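Local coordinates for protein porin (Rhodobacter capsulatus, PDB 2POR) that forms channels, as a homotrimer, for passive diffusion of small hydrophilic solutes across the bacterial outer membrane up to about 0.6 kDa, at residues R212-L217 with Q250-D255; S235-S238 with T243-G246. All blocks are in the same frame, centred on the assembly; numbering follows the deposited sequence.

Contact 1. Residues R212-L217 with Q250-D255. With C8E ((hydroxyethyloxy)tri(ethyloxy)octane), chain E.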
loop_
_atom_site.group_PDB
_atom_site.type_symbol
_atom_site.label_atom_id
_atom_site.label_comp_id
_atom_site.label_asym_id
_atom_site.label_seq_id
_atom_site.Cartn_x
_atom_site.Cartn_y
_atom_site.Cartn_z
ATOM N N ARG A 212 -28.303 -11.845 -16.761
ATOM C CA ARG A 212 -29.209 -11.847 -15.621
ATOM C C ARG A 212 -28.542 -11.235 -14.405
ATOM O O ARG A 212 -29.184 -10.530 -13.623
ATOM C CB ARG A 212 -29.642 -13.286 -15.282
ATOM C CG ARG A 212 -30.482 -13.946 -16.411
ATOM C CD ARG A 212 -30.891 -15.452 -16.109
ATOM N NE ARG A 212 -31.629 -15.527 -14.857
ATOM C CZ ARG A 212 -32.948 -15.349 -14.780
ATOM N NH1 ARG A 212 -33.676 -15.158 -15.865
ATOM N NH2 ARG A 212 -33.573 -15.375 -13.627
ATOM N N ALA A 213 -27.246 -11.489 -14.217
ATOM C CA ALA A 213 -26.499 -10.914 -13.082
ATOM C C ALA A 213 -26.413 -9.379 -13.179
ATOM O O ALA A 213 -26.402 -8.729 -12.136
ATOM C CB ALA A 213 -25.092 -11.491 -13.029
ATOM N N VAL A 214 -26.432 -8.754 -14.379
ATOM C CA VAL A 214 -26.513 -7.296 -14.533
ATOM C C VAL A 214 -27.729 -6.813 -13.781
ATOM O O VAL A 214 -27.636 -5.789 -13.109
ATOM C CB VAL A 214 -26.696 -6.815 -16.008
ATOM C CG1 VAL A 214 -26.986 -5.305 -16.136
ATOM C CG2 VAL A 214 -25.436 -7.154 -16.732
ATOM N N PHE A 215 -28.868 -7.536 -13.867
ATOM C CA PHE A 215 -30.112 -7.113 -13.218
ATOM C C PHE A 215 -30.320 -7.750 -11.860
ATOM O O PHE A 215 -31.390 -7.645 -11.244
ATOM C CB PHE A 215 -31.317 -7.406 -14.140
ATOM C CG PHE A 215 -31.407 -6.491 -15.366
ATOM C CD1 PHE A 215 -32.086 -5.295 -15.268
ATOM C CD2 PHE A 215 -30.784 -6.841 -16.547
ATOM C CE1 PHE A 215 -32.126 -4.452 -16.354
ATOM C CE2 PHE A 215 -30.827 -5.992 -17.629
ATOM C CZ PHE A 215 -31.496 -4.804 -17.527
ATOM N N ASP A 216 -29.243 -8.360 -11.370
ATOM C CA ASP A 216 -29.200 -8.971 -10.073
ATOM C C ASP A 216 -30.192 -10.135 -9.954
ATOM O O ASP A 216 -30.859 -10.291 -8.916
ATOM C CB ASP A 216 -29.486 -7.874 -9.061
ATOM C CG ASP A 216 -28.774 -8.076 -7.754
ATOM O OD1 ASP A 216 -27.690 -8.663 -7.769
ATOM O OD2 ASP A 216 -29.312 -7.639 -6.738
ATOM N N LEU A 217 -30.295 -10.934 -11.023
ATOM C CA LEU A 217 -31.257 -12.034 -11.091
ATOM C C LEU A 217 -30.483 -13.328 -10.946
ATOM O O LEU A 217 -29.344 -13.393 -11.441
ATOM C CB LEU A 217 -31.998 -12.009 -12.430
ATOM C CG LEU A 217 -32.833 -10.772 -12.735
ATOM C CD1 LEU A 217 -33.370 -10.903 -14.124
ATOM C CD2 LEU A 217 -33.921 -10.591 -11.724
ATOM N N GLN A 250 -28.963 6.788 -20.599
ATOM C CA GLN A 250 -28.535 5.598 -21.285
ATOM C C GLN A 250 -29.659 4.582 -21.115
ATOM O O GLN A 250 -30.430 4.663 -20.140
ATOM C CB GLN A 250 -27.305 4.958 -20.667
ATOM C CG GLN A 250 -26.196 5.898 -20.351
ATOM C CD GLN A 250 -24.904 5.148 -20.210
ATOM O OE1 GLN A 250 -24.500 4.420 -21.100
ATOM N NE2 GLN A 250 -24.186 5.254 -19.113
ATOM N N VAL A 251 -29.786 3.678 -22.080
ATOM C CA VAL A 251 -30.682 2.566 -21.873
ATOM C C VAL A 251 -29.945 1.330 -22.310
ATOM O O VAL A 251 -29.109 1.284 -23.229
ATOM C CB VAL A 251 -32.098 2.689 -22.615
ATOM C CG1 VAL A 251 -32.280 4.068 -23.162
ATOM C CG2 VAL A 251 -32.286 1.607 -23.627
ATOM N N LEU A 252 -30.252 0.307 -21.506
ATOM C CA LEU A 252 -29.715 -1.012 -21.763
ATOM C C LEU A 252 -30.951 -1.890 -21.906
ATOM O O LEU A 252 -31.829 -1.822 -21.045
ATOM C CB LEU A 252 -28.891 -1.447 -20.593
ATOM C CG LEU A 252 -28.385 -2.871 -20.589
ATOM C CD1 LEU A 252 -27.527 -3.185 -21.802
ATOM C CD2 LEU A 252 -27.672 -3.044 -19.260
ATOM N N ASP A 253 -31.024 -2.657 -22.977
ATOM C CA ASP A 253 -32.179 -3.474 -23.292
ATOM C C ASP A 253 -31.729 -4.905 -23.593
ATOM O O ASP A 253 -31.184 -5.156 -24.683
ATOM C CB ASP A 253 -32.843 -2.793 -24.485
ATOM C CG ASP A 253 -34.202 -3.302 -24.959
ATOM O OD1 ASP A 253 -34.586 -4.407 -24.577
ATOM O OD2 ASP A 253 -34.872 -2.580 -25.713
ATOM N N ILE A 254 -31.923 -5.884 -22.701
ATOM C CA ILE A 254 -31.476 -7.231 -22.982
ATOM C C ILE A 254 -32.721 -8.078 -23.162
ATOM O O ILE A 254 -33.574 -8.213 -22.269
ATOM C CB ILE A 254 -30.663 -7.824 -21.850
ATOM C CG1 ILE A 254 -29.508 -6.853 -21.478
ATOM C CG2 ILE A 254 -30.133 -9.186 -22.320
ATOM C CD1 ILE A 254 -28.619 -7.272 -20.298
ATOM N N ASP A 255 -32.741 -8.619 -24.360
ATOM C CA ASP A 255 -33.815 -9.456 -24.838
ATOM C C ASP A 255 -33.982 -10.666 -23.917
ATOM O O ASP A 255 -33.018 -11.329 -23.521
ATOM C CB ASP A 255 -33.483 -9.912 -26.250
ATOM C CG ASP A 255 -34.601 -10.675 -26.963
ATOM O OD1 ASP A 255 -35.759 -10.250 -26.901
ATOM O OD2 ASP A 255 -34.311 -11.695 -27.588
HETATM C C1 C8E E . -22.480 -5.312 -22.472
HETATM C C2 C8E E . -22.053 -5.562 -21.047
HETATM C C3 C8E E . -22.852 -4.614 -20.219
HETATM C C4 C8E E . -22.328 -4.842 -18.831
HETATM C C5 C8E E . -22.422 -3.593 -17.964
HETATM C C6 C8E E . -23.820 -2.993 -17.847
HETATM C C7 C8E E . -23.944 -1.977 -16.696
HETATM C C8 C8E E . -25.370 -1.501 -16.761
HETATM O O9 C8E E . -25.978 -0.815 -15.686
HETATM C C10 C8E E . -27.229 -1.394 -15.331
HETATM C C11 C8E E . -28.014 -0.482 -14.451
HETATM O O12 C8E E . -28.926 -1.025 -13.510
HETATM C C13 C8E E . -28.340 -1.221 -12.217
HETATM C C14 C8E E . -28.394 -2.638 -11.631
HETATM O O15 C8E E . -29.673 -3.302 -11.534
HETATM C C16 C8E E . -30.045 -3.719 -10.201
HETATM C C17 C8E E . -31.225 -2.986 -9.511
HETATM O O18 C8E E . -32.031 -3.503 -8.416
HETATM C C19 C8E E . -33.118 -4.366 -8.865
HETATM C C20 C8E E . -34.572 -3.955 -8.536
HETATM O O21 C8E E . -34.665 -2.526 -8.459
#
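V214 and F215, near the C-terminal end of helix 208-214, meet L252 and I254 on the last residues of strand 243-254. The backbones stay well apart, with 9.9 Å from F215 CA to I254 CA, and no hydrogen bond crosses the interface, so apolar side chains alone make the join. On the helix side the turn is a Schellman motif: L217 N bonds to R212 O at 2.9 Å, D216 N bonds to A213 O, and D216 takes a positive phi of 63°. The strand side follows the alternation of a beta strand, which brings L252 and I254 toward the helix while D253 points away. In the antiparallel porin barrel, this packs the short helix after strand 195-207 against strand 243-254 of the barrel wall.

V214 and L252 reach for each other tip to tip, CG1 of V214 lying 3.9 Å from CD2 of L252. With chi1 at 172°, V214 extends CG1 away from its backbone N toward that methyl. F215 and I254 instead slide past one another. CD1 of I254 comes 3.7 Å from CE2 of F215, in the ring plane at its edge. The ring also touches V260 of strand 258-272, and I254 reaches V227 of strand 226-240. A C8E detergent molecule runs along the V214-L252 pair, its C8 being 3.7 Å from L252 CD2 and its C14 3.6 Å from V214 O.

Contact 2. Residues S235-S238 with T243-G246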
loop_
_atom_site.group_PDB
_atom_site.type_symbol
_atom_site.label_atom_id
_atom_site.label_comp_id
_atom_site.label_asym_id
_atom_site.label_seq_id
_atom_site.Cartn_x
_atom_site.Cartn_y
_atom_site.Cartn_z
ATOM N N SER A 235 -24.873 12.224 -23.855
ATOM C CA SER A 235 -24.699 13.197 -22.798
ATOM C C SER A 235 -24.384 14.550 -23.407
ATOM O O SER A 235 -23.849 14.617 -24.533
ATOM C CB SER A 235 -23.556 12.864 -21.816
ATOM O OG SER A 235 -22.235 12.829 -22.298
ATOM N N VAL A 236 -24.729 15.577 -22.626
ATOM C CA VAL A 236 -24.510 16.949 -23.021
ATOM C C VAL A 236 -23.959 17.664 -21.800
ATOM O O VAL A 236 -24.535 17.527 -20.709
ATOM C CB VAL A 236 -25.843 17.659 -23.450
ATOM C CG1 VAL A 236 -25.528 19.078 -23.931
ATOM C CG2 VAL A 236 -26.496 16.968 -24.620
ATOM N N ASP A 237 -22.864 18.422 -21.926
ATOM C CA ASP A 237 -22.446 19.295 -20.835
ATOM C C ASP A 237 -22.011 20.621 -21.444
ATOM O O ASP A 237 -21.527 20.634 -22.590
ATOM C CB ASP A 237 -21.283 18.725 -20.051
ATOM C CG ASP A 237 -20.017 18.418 -20.803
ATOM O OD1 ASP A 237 -19.897 17.347 -21.386
ATOM O OD2 ASP A 237 -19.127 19.255 -20.771
ATOM N N SER A 238 -22.170 21.708 -20.719
ATOM C CA SER A 238 -21.782 23.000 -21.230
ATOM C C SER A 238 -21.230 23.827 -20.109
ATOM O O SER A 238 -21.706 23.765 -18.964
ATOM C CB SER A 238 -22.973 23.725 -21.820
ATOM O OG SER A 238 -22.499 24.790 -22.647
ATOM N N THR A 243 -18.998 27.669 -14.174
ATOM C CA THR A 243 -20.033 26.660 -14.028
ATOM C C THR A 243 -20.144 25.708 -15.175
ATOM O O THR A 243 -20.341 26.141 -16.310
ATOM C CB THR A 243 -21.411 27.309 -13.861
ATOM O OG1 THR A 243 -21.273 28.263 -12.816
ATOM C CG2 THR A 243 -22.504 26.339 -13.453
ATOM N N THR A 244 -20.017 24.417 -14.902
ATOM C CA THR A 244 -20.343 23.422 -15.908
ATOM C C THR A 244 -21.621 22.746 -15.412
ATOM O O THR A 244 -21.815 22.560 -14.196
ATOM C CB THR A 244 -19.243 22.438 -16.010
ATOM O OG1 THR A 244 -18.099 23.216 -16.382
ATOM C CG2 THR A 244 -19.562 21.293 -16.971
ATOM N N VAL A 245 -22.521 22.477 -16.355
ATOM C CA VAL A 245 -23.803 21.814 -16.119
ATOM C C VAL A 245 -23.854 20.721 -17.174
ATOM O O VAL A 245 -23.373 20.917 -18.300
ATOM C CB VAL A 245 -24.977 22.795 -16.302
ATOM C CG1 VAL A 245 -26.323 22.091 -16.220
ATOM C CG2 VAL A 245 -24.964 23.774 -15.141
ATOM N N GLY A 246 -24.338 19.534 -16.795
ATOM C CA GLY A 246 -24.406 18.440 -17.742
ATOM C C GLY A 246 -25.228 17.250 -17.255
ATOM O O GLY A 246 -25.593 17.184 -16.070
#
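S238 and V245 form an antiparallel hydrogen-bonded pair, gripped by two backbone bonds: S238 N to V245 O at 2.8 Å and V245 N to S238 O at 3.0 Å. The first is almost straight at the acceptor, with a C=O...N angle of 172°; in the second the donor is tilted 20° from the carbonyl plane. Both oxygens also receive a CA-H contact, V245 O from D237 CA at 3.1 Å and S238 O from T244 CA at 3.4 Å.

Next along the ladder, D237 and G246 are a non-hydrogen-bonded pair, and their CA atoms close to 3.8 Å. G246 has no side chain on the face that carries D237, and CB of D237 lies 3.9 Å from G246 CA. T244 contributes CG2, which sits 3.8 Å from S238 O; chi1 of -60° sets this methyl anti to the backbone N and the hydroxyl beside it.

Further out, D237 OD2 bonds to N196 ND2 of strand 195-207 and S238 OG to T195 OG1, both on the other side of strand 226-240. T244 OG1 pairs with T239 OG1, a side-chain bond across the same beta hairpin of the 16-stranded barrel, just beyond the segments. Both hydrogen bonds between the segments themselves are main-chain, so this pairing does not itself rest on side-chain polar groups.

In the fold
Strand 243-254 is common to both contacts: contact 2 pairs its first residues with strand 226-240, and contact 1 sets its last residues against the end of helix 208-214. Their centres are 27 Å apart, and along the chain contact 2 is nested inside the loop that contact 1 closes. The two differ in kind, a main-chain ladder at one end of the strand and apolar side-chain packing at the other. Bound calcium ions lie about 13 Å from the side chains of both L252 and D237, so neither side chain coordinates one. Detergent touches contact 1 directly, whereas the V245 side chain in contact 2 is about 7 Å from a C8E molecule.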